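Local coordinates for protein phosphodiesterase (Candida albicans, PDB 6CPU) that belongs to the phosphodiesterase branch of the HD clan, a largely helical metalloprotein fold that holds a zinc ion and a magnesium ion in this model, at residues Ala2-Leu7 with Gln14-Tyr19; Glu39-Val44 with Thr125-Arg130; Val8-Pro13 with Val47-Thr52; Thr76-Asn81 with Ile191-Phe196. All blocks are in the same frame, centred on the assembly; numbering follows the deposited sequence.

Contact 1: residues Ala2-Leu7 with Gln14-Tyr19; sequences AEVLSL and QVTDKY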
loop_
_atom_site.group_PDB
_atom_site.type_symbol
_atom_site.label_atom_id
_atom_site.label_comp_id
_atom_site.label_asym_id
_atom_site.label_seq_id
_atom_site.Cartn_x
_atom_site.Cartn_y
_atom_site.Cartn_z
ATOM N N ALA A 2 5.419 18.238 20.758
ATOM C CA ALA A 2 5.115 18.313 19.323
ATOM C C ALA A 2 6.342 18.607 18.463
ATOM O O ALA A 2 7.308 19.227 18.916
ATOM C CB ALA A 2 4.066 19.370 19.068
ATOM N N GLU A 3 6.292 18.146 17.219
ATOM C CA GLU A 3 7.202 18.606 16.193
ATOM C C GLU A 3 6.557 19.838 15.581
ATOM O O GLU A 3 5.415 19.781 15.114
ATOM C CB GLU A 3 7.431 17.533 15.124
ATOM C CG GLU A 3 8.185 18.051 13.902
ATOM C CD GLU A 3 8.711 16.947 12.999
ATOM O OE1 GLU A 3 9.360 16.018 13.501
ATOM O OE2 GLU A 3 8.492 17.016 11.770
ATOM N N VAL A 4 7.275 20.957 15.584
ATOM C CA VAL A 4 6.725 22.214 15.106
ATOM C C VAL A 4 7.417 22.596 13.806
ATOM O O VAL A 4 8.649 22.597 13.723
ATOM C CB VAL A 4 6.859 23.347 16.149
ATOM C CG1 VAL A 4 6.286 24.644 15.595
ATOM C CG2 VAL A 4 6.169 22.971 17.460
ATOM N N LEU A 5 6.606 22.883 12.793
ATOM C CA LEU A 5 7.069 23.262 11.469
ATOM C C LEU A 5 6.547 24.659 11.248
ATOM O O LEU A 5 5.338 24.867 11.271
ATOM C CB LEU A 5 6.508 22.312 10.419
ATOM C CG LEU A 5 6.686 20.817 10.704
ATOM C CD1 LEU A 5 6.138 20.015 9.543
ATOM C CD2 LEU A 5 8.137 20.440 10.941
ATOM N N SER A 6 7.446 25.628 11.069
ATOM C CA SER A 6 7.040 27.025 11.001
ATOM C C SER A 6 7.477 27.755 9.739
ATOM O O SER A 6 8.598 27.584 9.247
ATOM C CB SER A 6 7.573 27.785 12.217
ATOM O OG SER A 6 7.151 29.133 12.158
ATOM N N LEU A 7 6.579 28.595 9.242
ATOM C CA LEU A 7 6.859 29.479 8.128
ATOM C C LEU A 7 7.103 30.905 8.620
ATOM O O LEU A 7 7.341 31.796 7.814
ATOM C CB LEU A 7 5.698 29.466 7.138
ATOM C CG LEU A 7 5.580 28.203 6.277
ATOM C CD1 LEU A 7 4.278 28.193 5.491
ATOM C CD2 LEU A 7 6.773 28.097 5.335
ATOM N N GLN A 14 6.095 25.907 25.021
ATOM C CA GLN A 14 5.329 25.075 25.958
ATOM C C GLN A 14 4.956 23.703 25.386
ATOM O O GLN A 14 4.822 22.743 26.142
ATOM C CB GLN A 14 4.053 25.798 26.422
ATOM C CG GLN A 14 3.156 26.304 25.291
ATOM C CD GLN A 14 1.676 26.343 25.653
ATOM O OE1 GLN A 14 1.282 26.022 26.777
ATOM N NE2 GLN A 14 0.847 26.736 24.689
ATOM N N VAL A 15 4.796 23.620 24.061
ATOM C CA VAL A 15 4.413 22.369 23.392
ATOM C C VAL A 15 5.489 21.787 22.464
ATOM O O VAL A 15 5.283 20.726 21.882
ATOM C CB VAL A 15 3.100 22.541 22.587
ATOM C CG1 VAL A 15 1.953 22.912 23.516
ATOM C CG2 VAL A 15 3.244 23.582 21.482
ATOM N N THR A 16 6.637 22.459 22.349
ATOM C CA THR A 16 7.640 22.120 21.341
ATOM C C THR A 16 8.724 21.151 21.836
ATOM O O THR A 16 9.370 21.405 22.840
ATOM C CB THR A 16 8.329 23.399 20.826
ATOM O OG1 THR A 16 7.347 24.326 20.352
ATOM C CG2 THR A 16 9.296 23.079 19.694
ATOM N N ASP A 17 8.910 20.041 21.121
ATOM C CA ASP A 17 10.074 19.165 21.287
ATOM C C ASP A 17 11.165 19.570 20.290
ATOM O O ASP A 17 12.329 19.700 20.653
ATOM C CB ASP A 17 9.696 17.690 21.050
ATOM C CG ASP A 17 10.893 16.732 21.169
ATOM O OD1 ASP A 17 11.809 16.997 21.977
ATOM O OD2 ASP A 17 10.914 15.702 20.460
ATOM N N LYS A 18 10.774 19.752 19.032
ATOM C CA LYS A 18 11.703 20.141 17.980
ATOM C C LYS A 18 10.997 21.102 17.030
ATOM O O LYS A 18 9.811 20.918 16.713
ATOM C CB LYS A 18 12.188 18.904 17.247
ATOM C CG LYS A 18 13.388 19.112 16.349
ATOM C CD LYS A 18 13.900 17.766 15.868
ATOM C CE LYS A 18 15.165 17.904 15.051
ATOM N NZ LYS A 18 15.682 16.569 14.646
ATOM N N TYR A 19 11.730 22.128 16.598
ATOM C CA TYR A 19 11.187 23.227 15.817
ATOM C C TYR A 19 11.972 23.293 14.510
ATOM O O TYR A 19 13.206 23.298 14.537
ATOM C CB TYR A 19 11.340 24.524 16.623
ATOM C CG TYR A 19 10.705 25.773 16.032
ATOM C CD1 TYR A 19 9.510 26.278 16.528
ATOM C CD2 TYR A 19 11.323 26.472 14.998
ATOM C CE1 TYR A 19 8.943 27.424 16.002
ATOM C CE2 TYR A 19 10.760 27.616 14.467
ATOM C CZ TYR A 19 9.576 28.088 14.973
ATOM O OH TYR A 19 9.030 29.223 14.435
#
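A beta bulge interrupts the parallel pairing of Ala2-Val4 with Thr16-Tyr19. Ala2 stands beside Thr16, yet Glu3 stands beside Lys18, and the skipped residue, Asp17, marks a corner in the chain. Backbone bonds fix this register. Ala2 N donates to Val15 O at 2.7 Å, Ala2 O receives Asp17 N at 2.8 Å (166° at the hydrogen), and beyond the bulge Val4 N donates to Lys18 O at 2.8 Å, almost straight at 173°.

Val4 shares a face of the sheet with Thr16 and Tyr19, and its two methyls divide the work. CG1 lies opposite the backbone N about the first torsion (chi1 179°), which places it obliquely against the tyrosine ring, 3.7 Å from Tyr19 CD1. CG2 meets Thr16 OG1 at 3.4 Å, a hydroxyl that is hydrogen-bonded to Ile12 O. The ring then runs on along strand 2-6 until Tyr19 CZ is 3.4 Å from Ser6 CB. Its hydroxyl bonds to Leu10 O, while Ser6 OG bonds to Val8 O.

Strand 16-21 is the outermost strand on this side of the sheet. Strand 46-49 flanks strand 2-6 on its far side, helix 25-34 packs on Leu5, and helix 110-124 receives Val15.

Contact 2: residues Glu39-Val44 with Thr125-Arg130; sequences ETDSNV and TNRISR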
loop_
_atom_site.group_PDB
_atom_site.type_symbol
_atom_site.label_atom_id
_atom_site.label_comp_id
_atom_site.label_asym_id
_atom_site.label_seq_id
_atom_site.Cartn_x
_atom_site.Cartn_y
_atom_site.Cartn_z
ATOM N N GLU A 39 10.311 3.213 8.658
ATOM C CA GLU A 39 9.606 1.966 8.944
ATOM C C GLU A 39 8.683 2.084 10.161
ATOM O O GLU A 39 8.210 1.077 10.675
ATOM C CB GLU A 39 10.619 0.841 9.175
ATOM C CG GLU A 39 11.479 0.527 7.972
ATOM C CD GLU A 39 10.696 -0.039 6.797
ATOM O OE1 GLU A 39 9.717 -0.796 7.000
ATOM O OE2 GLU A 39 11.069 0.256 5.642
ATOM N N THR A 40 8.404 3.306 10.610
ATOM C CA THR A 40 7.634 3.512 11.835
ATOM C C THR A 40 6.527 4.542 11.593
ATOM O O THR A 40 6.707 5.460 10.796
ATOM C CB THR A 40 8.553 3.989 12.976
ATOM O OG1 THR A 40 9.308 5.128 12.549
ATOM C CG2 THR A 40 9.528 2.881 13.385
ATOM N N ASP A 41 5.392 4.382 12.273
ATOM C CA ASP A 41 4.320 5.397 12.237
ATOM C C ASP A 41 4.832 6.711 12.823
ATOM O O ASP A 41 5.577 6.690 13.797
ATOM C CB ASP A 41 3.105 4.967 13.079
ATOM C CG ASP A 41 2.460 3.674 12.605
ATOM O OD1 ASP A 41 2.263 3.508 11.380
ATOM O OD2 ASP A 41 2.142 2.814 13.479
ATOM N N SER A 42 4.422 7.852 12.260
ATOM C CA SER A 42 4.628 9.137 12.929
ATOM C C SER A 42 3.862 9.057 14.239
ATOM O O SER A 42 2.684 8.702 14.245
ATOM C CB SER A 42 4.115 10.305 12.077
ATOM O OG SER A 42 4.546 11.548 12.616
ATOM N N ASN A 43 4.531 9.332 15.353
ATOM C CA ASN A 43 3.910 9.114 16.657
ATOM C C ASN A 43 3.953 10.326 17.585
ATOM O O ASN A 43 3.819 10.197 18.801
ATOM C CB ASN A 43 4.499 7.867 17.319
ATOM C CG ASN A 43 5.877 8.096 17.873
ATOM O OD1 ASN A 43 6.616 8.958 17.394
ATOM N ND2 ASN A 43 6.232 7.332 18.909
ATOM N N VAL A 44 4.124 11.500 16.990
ATOM C CA VAL A 44 4.063 12.762 17.726
ATOM C C VAL A 44 3.150 13.713 16.959
ATOM O O VAL A 44 3.091 13.653 15.719
ATOM C CB VAL A 44 5.457 13.419 17.914
ATOM C CG1 VAL A 44 6.317 12.584 18.865
ATOM C CG2 VAL A 44 6.171 13.627 16.595
ATOM N N THR A 125 1.559 7.892 20.958
ATOM C CA THR A 125 2.871 7.345 21.276
ATOM C C THR A 125 2.999 5.856 20.983
ATOM O O THR A 125 3.999 5.424 20.394
ATOM C CB THR A 125 3.238 7.632 22.751
ATOM O OG1 THR A 125 3.225 9.046 22.956
ATOM C CG2 THR A 125 4.621 7.079 23.095
ATOM N N ASN A 126 1.985 5.088 21.379
ATOM C CA ASN A 126 2.023 3.632 21.344
ATOM C C ASN A 126 1.247 3.051 20.168
ATOM O O ASN A 126 0.140 3.502 19.851
ATOM C CB ASN A 126 1.491 3.058 22.671
ATOM C CG ASN A 126 1.392 1.546 22.660
ATOM O OD1 ASN A 126 0.404 0.981 22.205
ATOM N ND2 ASN A 126 2.419 0.877 23.194
ATOM N N ARG A 127 1.863 2.069 19.514
ATOM C CA ARG A 127 1.326 1.407 18.324
ATOM C C ARG A 127 -0.061 0.830 18.527
ATOM O O ARG A 127 -0.925 0.935 17.654
ATOM C CB ARG A 127 2.305 0.312 17.874
ATOM C CG ARG A 127 1.802 -0.684 16.845
ATOM C CD ARG A 127 1.622 -0.095 15.452
ATOM N NE ARG A 127 0.976 -1.056 14.573
ATOM C CZ ARG A 127 0.521 -0.798 13.347
ATOM N NH1 ARG A 127 0.660 0.407 12.799
ATOM N NH2 ARG A 127 -0.065 -1.758 12.660
ATOM N N ILE A 128 -0.293 0.227 19.688
ATOM C CA ILE A 128 -1.574 -0.403 19.935
ATOM C C ILE A 128 -2.640 0.663 20.139
ATOM O O ILE A 128 -3.761 0.507 19.659
ATOM C CB ILE A 128 -1.515 -1.383 21.140
ATOM C CG1 ILE A 128 -0.392 -2.412 20.930
ATOM C CG2 ILE A 128 -2.848 -2.075 21.339
ATOM C CD1 ILE A 128 -0.530 -3.330 19.740
ATOM N N SER A 129 -2.288 1.750 20.822
ATOM C CA SER A 129 -3.169 2.919 20.934
ATOM C C SER A 129 -3.533 3.467 19.537
ATOM O O SER A 129 -4.695 3.796 19.267
ATOM C CB SER A 129 -2.484 4.013 21.742
ATOM O OG SER A 129 -3.330 5.120 22.001
ATOM N N ARG A 130 -2.527 3.577 18.682
ATOM C CA ARG A 130 -2.720 4.141 17.329
ATOM C C ARG A 130 -3.709 3.324 16.495
ATOM O O ARG A 130 -4.598 3.881 15.836
ATOM C CB ARG A 130 -1.402 4.255 16.590
ATOM C CG ARG A 130 -0.496 5.366 17.076
ATOM C CD ARG A 130 0.642 5.656 16.108
ATOM N NE ARG A 130 1.560 4.542 15.884
ATOM C CZ ARG A 130 2.577 4.206 16.675
ATOM N NH1 ARG A 130 2.813 4.850 17.813
ATOM N NH2 ARG A 130 3.351 3.181 16.321
HETATM O O HOH W 1 4.875 10.633 21.272
#
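One carboxylate oxygen, Asp41 OD2, accepts three N-H groups from two arginines, Arg127 and Arg130. Arg127 NH1 lies 2.9 Å from Asp41 OD2 on its syn lone pair, with carboxylate and guanidinium nearly coplanar (19°). Arg130 comes side-on from the anti side, its plane turned 71° from the carboxylate: Arg130 NE is 3.0 Å and Arg130 NH2 3.1 Å from Asp41 OD2. Such a salt-bridge network probably favours the ionised carboxylate.

The arginines sit in the first turn of helix 127-135, which Asn126 begins as N-cap, its OD1 accepting Ser129 N at 3.1 Å and Ile128 N more weakly. Arg127 CA lies over one face of the Arg130 guanidinium, toward its rim. A bend at chi3 (-62°) turns the NE and NH2 of Arg130 toward Asp41, leaving NH1 to make a weak bond to Thr125 O. The same carbonyl receives Asn43 ND2 at 3.3 Å, in its plane, on a lone pair and close to straight. A water donates to both Asn43 O and Thr125 OG1.

Further partners complete the network: Gly270 N bonds Asp41 OD1, Asn271 and Glu486 take Arg127, and Leu124 O and Asp505 take Arg130. Thr125 OG1 is also bonded to Lys121 O.

Contact 3: residues Val8-Pro13 with Val47-Thr52; sequences VDLEIP and VIIFPT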
loop_
_atom_site.group_PDB
_atom_site.type_symbol
_atom_site.label_atom_id
_atom_site.label_comp_id
_atom_site.label_asym_id
_atom_site.label_seq_id
_atom_site.Cartn_x
_atom_site.Cartn_y
_atom_site.Cartn_z
ATOM N N VAL A 8 7.067 31.095 9.937
ATOM C CA VAL A 8 7.125 32.421 10.557
ATOM C C VAL A 8 7.989 32.400 11.822
ATOM O O VAL A 8 8.484 31.348 12.225
ATOM C CB VAL A 8 5.708 32.931 10.904
ATOM C CG1 VAL A 8 4.875 33.119 9.647
ATOM C CG2 VAL A 8 5.012 31.983 11.870
ATOM N N ASP A 9 8.146 33.564 12.458
ATOM C CA ASP A 9 9.044 33.721 13.614
ATOM C C ASP A 9 8.518 33.156 14.938
ATOM O O ASP A 9 9.311 32.806 15.816
ATOM C CB ASP A 9 9.374 35.201 13.825
ATOM C CG ASP A 9 9.963 35.842 12.594
ATOM O OD1 ASP A 9 11.011 35.357 12.112
ATOM O OD2 ASP A 9 9.371 36.826 12.102
ATOM N N LEU A 10 7.198 33.085 15.089
ATOM C CA LEU A 10 6.580 32.695 16.358
ATOM C C LEU A 10 7.107 31.361 16.904
ATOM O O LEU A 10 7.292 30.401 16.158
ATOM C CB LEU A 10 5.059 32.636 16.195
ATOM C CG LEU A 10 4.226 32.110 17.375
ATOM C CD1 LEU A 10 4.399 32.970 18.623
ATOM C CD2 LEU A 10 2.760 32.034 16.966
ATOM N N GLU A 11 7.368 31.330 18.208
ATOM C CA GLU A 11 7.727 30.110 18.910
ATOM C C GLU A 11 6.655 29.791 19.948
ATOM O O GLU A 11 6.054 30.697 20.526
ATOM C CB GLU A 11 9.095 30.262 19.573
ATOM C CG GLU A 11 10.239 30.253 18.573
ATOM C CD GLU A 11 11.600 30.418 19.223
ATOM O OE1 GLU A 11 11.840 29.822 20.297
ATOM O OE2 GLU A 11 12.439 31.143 18.646
ATOM N N ILE A 12 6.418 28.497 20.161
ATOM C CA ILE A 12 5.412 28.006 21.104
ATOM C C ILE A 12 6.074 26.964 22.000
ATOM O O ILE A 12 5.715 25.787 21.963
ATOM C CB ILE A 12 4.173 27.410 20.384
ATOM C CG1 ILE A 12 4.571 26.379 19.314
ATOM C CG2 ILE A 12 3.353 28.509 19.726
ATOM C CD1 ILE A 12 3.391 25.681 18.670
ATOM N N PRO A 13 7.051 27.396 22.824
ATOM C CA PRO A 13 7.939 26.451 23.516
ATOM C C PRO A 13 7.241 25.496 24.482
ATOM O O PRO A 13 7.760 24.407 24.736
ATOM C CB PRO A 13 8.914 27.362 24.279
ATOM C CG PRO A 13 8.207 28.671 24.398
ATOM C CD PRO A 13 7.365 28.796 23.167
ATOM N N VAL A 47 2.672 20.369 14.595
ATOM C CA VAL A 47 2.034 21.695 14.549
ATOM C C VAL A 47 2.655 22.485 13.409
ATOM O O VAL A 47 3.883 22.604 13.338
ATOM C CB VAL A 47 2.215 22.482 15.869
ATOM C CG1 VAL A 47 1.608 23.875 15.748
ATOM C CG2 VAL A 47 1.608 21.727 17.041
ATOM N N ILE A 48 1.826 22.988 12.498
ATOM C CA ILE A 48 2.305 23.858 11.419
ATOM C C ILE A 48 1.840 25.292 11.679
ATOM O O ILE A 48 0.656 25.540 11.843
ATOM C CB ILE A 48 1.853 23.380 10.029
ATOM C CG1 ILE A 48 2.320 21.939 9.787
ATOM C CG2 ILE A 48 2.418 24.281 8.937
ATOM C CD1 ILE A 48 1.882 21.364 8.457
ATOM N N ILE A 49 2.798 26.220 11.705
ATOM C CA ILE A 49 2.517 27.640 11.955
ATOM C C ILE A 49 2.617 28.394 10.640
ATOM O O ILE A 49 3.693 28.484 10.044
ATOM C CB ILE A 49 3.483 28.246 12.997
ATOM C CG1 ILE A 49 3.588 27.328 14.218
ATOM C CG2 ILE A 49 2.996 29.630 13.437
ATOM C CD1 ILE A 49 4.585 27.792 15.264
ATOM N N PHE A 50 1.473 28.896 10.183
ATOM C CA PHE A 50 1.383 29.749 8.999
ATOM C C PHE A 50 1.385 31.226 9.404
ATOM O O PHE A 50 1.145 31.548 10.571
ATOM C CB PHE A 50 0.090 29.467 8.233
ATOM C CG PHE A 50 0.056 28.128 7.576
ATOM C CD1 PHE A 50 0.593 27.953 6.309
ATOM C CD2 PHE A 50 -0.512 27.038 8.220
ATOM C CE1 PHE A 50 0.562 26.715 5.686
ATOM C CE2 PHE A 50 -0.547 25.796 7.601
ATOM C CZ PHE A 50 -0.014 25.639 6.332
ATOM N N PRO A 51 1.653 32.128 8.441
ATOM C CA PRO A 51 1.491 33.574 8.687
ATOM C C PRO A 51 0.030 33.947 8.924
ATOM O O PRO A 51 -0.864 33.325 8.338
ATOM C CB PRO A 51 1.988 34.225 7.389
ATOM C CG PRO A 51 2.707 33.165 6.634
ATOM C CD PRO A 51 2.178 31.843 7.093
ATOM N N THR A 52 -0.213 34.960 9.758
ATOM C CA THR A 52 -1.583 35.407 10.050
ATOM C C THR A 52 -2.247 35.979 8.799
ATOM O O THR A 52 -1.574 36.393 7.854
ATOM C CB THR A 52 -1.638 36.476 11.164
ATOM O OG1 THR A 52 -0.878 37.625 10.770
ATOM C CG2 THR A 52 -1.100 35.928 12.491
#
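Val8-Ile12 runs at 138° to Val47-Pro51, end to end, and the backbones come nearest where Val8 CA and Pro51 CA are 6.0 Å apart. The first segment is the helix-free connection between parallel strands 2-6 and 16-21; the second is the end of strand 46-49 with the loop that follows. The connection passes over one face of the parallel sheet, and its side-chain contacts with the strand are apolar.

Every other residue of the loop, Val8, Leu10 and Ile12, points its side chain toward the sheet. Ile49 meets all three. Its CG2 branch packs against Val8 CG2 at 3.5 Å, tighter than ordinary van der Waals contact, while Leu10 CD2 approaches the same Ile49 CG2 more loosely, at 4.3 Å. The longer branch goes the other way, to meet Ile12 tip to tip, Ile49 CD1 to Ile12 CD1 at 4.2 Å. The isoleucine at 12 holds CG1 between its backbone N and carbonyl carbon (chi1 51°), and this sends CD1 onward to Val47 CG1 at 3.9 Å. Val4 of strand 2-6 and Ile103 of strand 100-103 flank the cluster.

Phe50 points away, and its ring stands edge-to-face with Phe84. At the exposed end, Val8 CG1 rests on the proline, 3.5 Å from Pro51 CA and 3.7 Å from Pro51 CG.

Contact 4: residues Thr76-Asn81 with Ile191-Phe196; sequences TSKLDN and IEEINF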
loop_
_atom_site.group_PDB
_atom_site.type_symbol
_atom_site.label_atom_id
_atom_site.label_comp_id
_atom_site.label_asym_id
_atom_site.label_seq_id
_atom_site.Cartn_x
_atom_site.Cartn_y
_atom_site.Cartn_z
ATOM N N THR A 76 8.691 33.653 -7.010
ATOM C CA THR A 76 7.975 33.296 -8.231
ATOM C C THR A 76 7.016 32.107 -7.994
ATOM O O THR A 76 6.142 31.843 -8.816
ATOM C CB THR A 76 8.965 32.949 -9.370
ATOM O OG1 THR A 76 8.268 32.892 -10.620
ATOM C CG2 THR A 76 9.676 31.605 -9.118
ATOM N N SER A 77 7.173 31.410 -6.868
ATOM C CA SER A 77 6.467 30.148 -6.630
ATOM C C SER A 77 4.966 30.285 -6.383
ATOM O O SER A 77 4.529 30.966 -5.450
ATOM C CB SER A 77 7.089 29.407 -5.442
ATOM O OG SER A 77 6.203 28.404 -4.966
ATOM N N LYS A 78 4.183 29.585 -7.195
ATOM C CA LYS A 78 2.739 29.518 -6.986
ATOM C C LYS A 78 2.381 28.789 -5.682
ATOM O O LYS A 78 1.461 29.193 -4.977
ATOM C CB LYS A 78 2.062 28.872 -8.193
ATOM C CG LYS A 78 2.024 29.809 -9.392
ATOM C CD LYS A 78 1.488 29.135 -10.642
ATOM C CE LYS A 78 1.226 30.165 -11.730
ATOM N NZ LYS A 78 0.544 29.573 -12.913
ATOM N N LEU A 79 3.128 27.741 -5.340
ATOM C CA LEU A 79 2.887 27.028 -4.075
ATOM C C LEU A 79 3.079 27.946 -2.884
ATOM O O LEU A 79 2.233 28.015 -1.989
ATOM C CB LEU A 79 3.830 25.824 -3.916
ATOM C CG LEU A 79 3.397 24.462 -4.444
ATOM C CD1 LEU A 79 4.511 23.464 -4.160
ATOM C CD2 LEU A 79 2.075 24.009 -3.837
ATOM N N ASP A 80 4.207 28.649 -2.875
ATOM C CA ASP A 80 4.561 29.534 -1.770
ATOM C C ASP A 80 3.575 30.706 -1.632
ATOM O O ASP A 80 3.313 31.169 -0.526
ATOM C CB ASP A 80 5.997 30.051 -1.944
ATOM C CG ASP A 80 7.054 28.926 -1.862
ATOM O OD1 ASP A 80 6.756 27.809 -1.361
ATOM O OD2 ASP A 80 8.200 29.168 -2.302
ATOM N N ASN A 81 3.007 31.140 -2.757
ATOM C CA ASN A 81 2.082 32.273 -2.786
ATOM C C ASN A 81 0.594 31.926 -2.684
ATOM O O ASN A 81 -0.253 32.811 -2.858
ATOM C CB ASN A 81 2.349 33.100 -4.052
ATOM C CG ASN A 81 3.703 33.789 -4.011
ATOM O OD1 ASN A 81 4.033 34.467 -3.032
ATOM N ND2 ASN A 81 4.499 33.615 -5.063
ATOM N N ILE A 191 3.433 18.921 -8.820
ATOM C CA ILE A 191 4.179 18.262 -9.896
ATOM C C ILE A 191 5.057 19.285 -10.618
ATOM O O ILE A 191 6.200 18.998 -10.976
ATOM C CB ILE A 191 3.237 17.573 -10.888
ATOM C CG1 ILE A 191 2.627 16.325 -10.225
ATOM C CG2 ILE A 191 3.962 17.192 -12.175
ATOM C CD1 ILE A 191 1.367 15.813 -10.890
ATOM N N GLU A 192 4.502 20.479 -10.788
ATOM C CA GLU A 192 5.175 21.576 -11.477
ATOM C C GLU A 192 6.380 22.095 -10.695
ATOM O O GLU A 192 7.433 22.370 -11.281
ATOM C CB GLU A 192 4.171 22.707 -11.706
ATOM C CG GLU A 192 4.546 23.674 -12.812
ATOM C CD GLU A 192 3.582 24.845 -12.907
ATOM O OE1 GLU A 192 4.041 25.957 -13.236
ATOM O OE2 GLU A 192 2.376 24.664 -12.635
ATOM N N GLU A 193 6.242 22.204 -9.373
ATOM C CA GLU A 193 7.288 22.807 -8.533
ATOM C C GLU A 193 8.204 21.852 -7.771
ATOM O O GLU A 193 9.322 22.228 -7.426
ATOM C CB GLU A 193 6.658 23.775 -7.548
ATOM C CG GLU A 193 5.950 24.936 -8.239
ATOM C CD GLU A 193 5.597 26.055 -7.282
ATOM O OE1 GLU A 193 6.401 26.371 -6.377
ATOM O OE2 GLU A 193 4.506 26.629 -7.434
ATOM N N ILE A 194 7.746 20.638 -7.483
ATOM C CA ILE A 194 8.569 19.696 -6.713
ATOM C C ILE A 194 9.218 18.682 -7.629
ATOM O O ILE A 194 8.560 18.134 -8.506
ATOM C CB ILE A 194 7.738 18.969 -5.638
ATOM C CG1 ILE A 194 7.230 19.997 -4.631
ATOM C CG2 ILE A 194 8.569 17.877 -4.958
ATOM C CD1 ILE A 194 6.264 19.461 -3.605
ATOM N N ASN A 195 10.514 18.449 -7.418
ATOM C CA ASN A 195 11.265 17.432 -8.140
ATOM C C ASN A 195 11.298 16.162 -7.281
ATOM O O ASN A 195 12.148 16.004 -6.414
ATOM C CB ASN A 195 12.685 17.930 -8.448
ATOM C CG ASN A 195 13.340 17.167 -9.586
ATOM O OD1 ASN A 195 12.661 16.558 -10.409
ATOM N ND2 ASN A 195 14.664 17.200 -9.640
ATOM N N PHE A 196 10.349 15.268 -7.521
ATOM C CA PHE A 196 10.126 14.147 -6.603
ATOM C C PHE A 196 11.291 13.158 -6.493
ATOM O O PHE A 196 11.515 12.584 -5.415
ATOM C CB PHE A 196 8.791 13.464 -6.914
ATOM C CG PHE A 196 7.612 14.213 -6.366
ATOM C CD1 PHE A 196 7.150 13.958 -5.082
ATOM C CD2 PHE A 196 6.993 15.213 -7.105
ATOM C CE1 PHE A 196 6.085 14.656 -4.556
ATOM C CE2 PHE A 196 5.928 15.919 -6.579
ATOM C CZ PHE A 196 5.466 15.636 -5.314
#
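Glu193 OE2 accepts the backbone N-H of Leu79 at 2.7 Å, with 154° at the hydrogen. The donor arrives on the syn side of the carboxylate, tilted 25° out of its plane. The other oxygen, Glu193 OE1, takes the hydroxyl of Ser77; the modelled separation from Ser77 OG is very short, 2.5 Å, and its exact length is doubtful. Ser77 OG in turn accepts Asp80 N at 2.9 Å in a nearly linear bond, which meets the definition of an ST motif. The hydroxyl thus links the glutamate to a short run, Lys78-Asp80, of helical backbone angles.

Glu193 reaches this turn because its chain is extended beyond CG (chi2 -167°), carrying the carboxylate well off the helix. Leu79 slides past it in the opposite direction, so its CB lies 3.6 Å from Glu193 OE1 while its CD1 reaches toward the helix, 4.0 Å from Glu193 CB. A looser apolar contact, Leu79 CD1 to Ile194 CD1 at 4.4 Å, continues the packing inward.

Ile194 is where the chain leaves helical geometry, and its CG2 sits over the centre of the Phe196 ring. The contact joins the C-terminal end of helix 177-193 to the loop leading into helix 84-94. Helix 25-34 lies against Ile194 and Asp80, and helix 253-264 packs on Phe196.

Contacts 1 and 3 serve one small parallel sheet, their centres about 8 Å apart: the first pairs strands by backbone bonds, the second lays a loop's apolar side chains over the sheet's face, and Val4 CG1 packs on Ile49 CD1 between them. Contacts 2 and 4 instead tie loops to helix ends through carboxylates. At the start of a helix in contact 2 the carboxylate belongs to the loop and is met by arginines; at the end of one in contact 4 it belongs to the helix and is met by a peptide N-H and a hydroxyl. All four are partly buried. Contact 2 is nearest the chain's centre, about 18 Å between centres; contact 3 is farthest, about 33 Å.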